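Local coordinates for alpha-L-rhamnosidase (Streptomyces avermitilis, PDB 3W5N), which hydrolyses terminal non-reducing alpha-L-rhamnose residues from citrus flavonoids such as naringin and from gum arabic, at residues A528-P533 and N912-Y917. Residues are numbered along the deposited sequence; the frame is centred on the assembly and turned at random.
Sequences AEVLNP and NSFNHY. With RAM (alpha-L-rhamnopyranose), chain C.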
loop_
_atom_site.group_PDB
_atom_site.type_symbol
_atom_site.label_atom_id
_atom_site.label_comp_id
_atom_site.label_asym_id
_atom_site.label_seq_id
_atom_site.Cartn_x
_atom_site.Cartn_y
_atom_site.Cartn_z
ATOM N N ALA A 528 16.575 -3.536 -5.723
ATOM C CA ALA A 528 17.162 -3.202 -4.412
ATOM C C ALA A 528 17.011 -1.742 -4.074
ATOM O O ALA A 528 16.972 -0.891 -4.960
ATOM C CB ALA A 528 18.639 -3.594 -4.359
ATOM N N GLU A 529 16.923 -1.449 -2.780
ATOM C CA GLU A 529 16.794 -0.062 -2.351
ATOM C C GLU A 529 18.158 0.636 -2.314
ATOM O O GLU A 529 18.235 1.859 -2.456
ATOM C CB GLU A 529 16.195 0.007 -0.937
ATOM C CG GLU A 529 14.824 -0.641 -0.768
ATOM C CD GLU A 529 14.190 -0.251 0.558
ATOM O OE1 GLU A 529 14.604 -0.803 1.611
ATOM O OE2 GLU A 529 13.295 0.626 0.545
ATOM N N VAL A 530 19.214 -0.146 -2.077
ATOM C CA VAL A 530 20.576 0.389 -1.834
ATOM C C VAL A 530 21.653 -0.515 -2.456
ATOM O O VAL A 530 21.366 -1.634 -2.871
ATOM C CB VAL A 530 20.874 0.561 -0.315
ATOM C CG1 VAL A 530 20.006 1.673 0.312
ATOM C CG2 VAL A 530 20.705 -0.739 0.448
ATOM N N LEU A 531 22.891 -0.017 -2.488
ATOM C CA LEU A 531 24.010 -0.756 -3.064
ATOM C C LEU A 531 25.037 -1.082 -2.015
ATOM O O LEU A 531 25.118 -0.418 -0.969
ATOM C CB LEU A 531 24.703 0.074 -4.153
ATOM C CG LEU A 531 23.886 0.492 -5.366
ATOM C CD1 LEU A 531 24.776 1.315 -6.291
ATOM C CD2 LEU A 531 23.311 -0.736 -6.080
ATOM N N ASN A 532 25.816 -2.119 -2.296
ATOM C CA ASN A 532 27.027 -2.406 -1.526
ATOM C C ASN A 532 28.128 -1.422 -1.899
ATOM O O ASN A 532 28.033 -0.766 -2.937
ATOM C CB ASN A 532 27.472 -3.845 -1.802
ATOM C CG ASN A 532 26.527 -4.870 -1.211
ATOM O OD1 ASN A 532 26.272 -4.882 -0.004
ATOM N ND2 ASN A 532 25.995 -5.733 -2.061
ATOM N N PRO A 533 29.185 -1.298 -1.055
ATOM C CA PRO A 533 30.269 -0.372 -1.438
ATOM C C PRO A 533 30.920 -0.669 -2.797
ATOM O O PRO A 533 31.435 0.252 -3.425
ATOM C CB PRO A 533 31.291 -0.511 -0.296
ATOM C CG PRO A 533 30.510 -1.009 0.870
ATOM C CD PRO A 533 29.385 -1.857 0.299
ATOM N N ASN A 912 15.353 -3.474 8.481
ATOM C CA ASN A 912 15.985 -2.249 8.023
ATOM C C ASN A 912 15.552 -1.733 6.657
ATOM O O ASN A 912 16.240 -1.934 5.652
ATOM C CB ASN A 912 17.510 -2.387 8.035
ATOM C CG ASN A 912 18.196 -1.052 7.911
ATOM O OD1 ASN A 912 17.722 -0.060 8.465
ATOM N ND2 ASN A 912 19.309 -1.010 7.179
ATOM N N SER A 913 14.476 -0.974 6.652
ATOM C CA SER A 913 13.879 -0.462 5.430
ATOM C C SER A 913 14.384 0.942 5.108
ATOM O O SER A 913 14.644 1.751 6.010
ATOM C CB SER A 913 12.339 -0.495 5.602
ATOM O OG SER A 913 11.713 0.636 5.017
ATOM N N PHE A 914 14.542 1.231 3.823
ATOM C CA PHE A 914 14.907 2.565 3.370
ATOM C C PHE A 914 13.716 3.338 2.800
ATOM O O PHE A 914 13.896 4.303 2.066
ATOM C CB PHE A 914 16.046 2.488 2.352
ATOM C CG PHE A 914 17.307 1.903 2.924
ATOM C CD1 PHE A 914 17.505 0.524 2.947
ATOM C CD2 PHE A 914 18.266 2.731 3.493
ATOM C CE1 PHE A 914 18.668 -0.015 3.490
ATOM C CE2 PHE A 914 19.419 2.196 4.057
ATOM C CZ PHE A 914 19.618 0.832 4.047
ATOM N N ASN A 915 12.503 2.933 3.169
ATOM C CA ASN A 915 11.291 3.584 2.641
ATOM C C ASN A 915 10.092 3.400 3.600
ATOM O O ASN A 915 9.121 2.747 3.264
ATOM C CB ASN A 915 10.994 3.065 1.216
ATOM C CG ASN A 915 10.090 3.993 0.413
ATOM O OD1 ASN A 915 9.604 5.007 0.914
ATOM N ND2 ASN A 915 9.880 3.651 -0.860
ATOM N N HIS A 916 10.201 3.992 4.793
ATOM C CA HIS A 916 9.136 4.063 5.809
ATOM C C HIS A 916 8.747 5.539 5.902
ATOM O O HIS A 916 9.653 6.409 5.977
ATOM C CB HIS A 916 9.688 3.665 7.179
ATOM C CG HIS A 916 9.410 2.245 7.587
ATOM N ND1 HIS A 916 9.985 1.158 6.958
ATOM C CD2 HIS A 916 8.678 1.746 8.610
ATOM C CE1 HIS A 916 9.585 0.046 7.552
ATOM N NE2 HIS A 916 8.787 0.373 8.557
ATOM N N TYR A 917 7.451 5.867 5.907
ATOM C CA TYR A 917 7.094 7.300 5.964
ATOM C C TYR A 917 7.089 7.964 7.353
ATOM O O TYR A 917 7.010 9.199 7.442
ATOM C CB TYR A 917 5.780 7.641 5.219
ATOM C CG TYR A 917 4.588 6.760 5.519
ATOM C CD1 TYR A 917 4.196 6.464 6.839
ATOM C CD2 TYR A 917 3.827 6.241 4.472
ATOM C CE1 TYR A 917 3.083 5.655 7.091
ATOM C CE2 TYR A 917 2.714 5.437 4.715
ATOM C CZ TYR A 917 2.356 5.136 6.018
ATOM O OH TYR A 917 1.260 4.330 6.233
HETATM C C1 RAM C . 7.880 -2.828 12.048
HETATM C C2 RAM C . 6.891 -2.262 11.014
HETATM C C3 RAM C . 6.305 -0.900 11.455
HETATM C C4 RAM C . 6.217 -0.674 12.975
HETATM C C5 RAM C . 6.193 -2.015 13.654
HETATM C C6 RAM C . 6.042 -1.781 15.162
HETATM O O1 RAM C . 8.066 -4.237 11.875
HETATM O O2 RAM C . 7.554 -2.222 9.722
HETATM O O3 RAM C . 7.129 0.172 11.018
HETATM O O4 RAM C . 5.040 0.063 13.372
HETATM O O5 RAM C . 7.435 -2.663 13.388
HETATM O O HOH W 1 11.360 1.154 -1.609
HETATM O O HOH W 2 11.414 -0.187 2.301
#
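E529 reaches the 912-917 loop with its carboxylate: OE1 accepts the backbone N-H of F914 (OE1 to N 3.0 Å, 165° at the hydrogen) from the syn side, 33° out of the carboxylate plane, and also sits at the edge of the F914 ring. V530 lays CG1 over the centre of that ring, 3.5 Å from the centroid, a CH-pi contact almost on the ring normal, while CG2 reaches CE1. With CG anti to the carbonyl carbon (chi1 -62°), the F914 ring turns one face to V530, and W894 meets it edge-to-face. Without the ring, as with an alanine here, V530 CG1 would probably lose its aromatic partner and a gap would be likely to open beside the buried carboxylate. E529 OE2 accepts hydrogen bonds from two waters, one bound to N915 ND2, the other to S913 OG; N541 and N506 add bonds to OE1 and OE2. S913 OG accepts from N915 N in an ST turn and pairs with H916 ND1 (2.7 Å). H916 NE2 in turn donates to rhamnose O2 (3.1 Å) and O3. Hydrogen bonds thus run from the concanavalin-like domain through water and S913 to the catalytic domain's sugar-binding H916, and the ND1 bond probably helps fix the imidazole's rotation toward rhamnose.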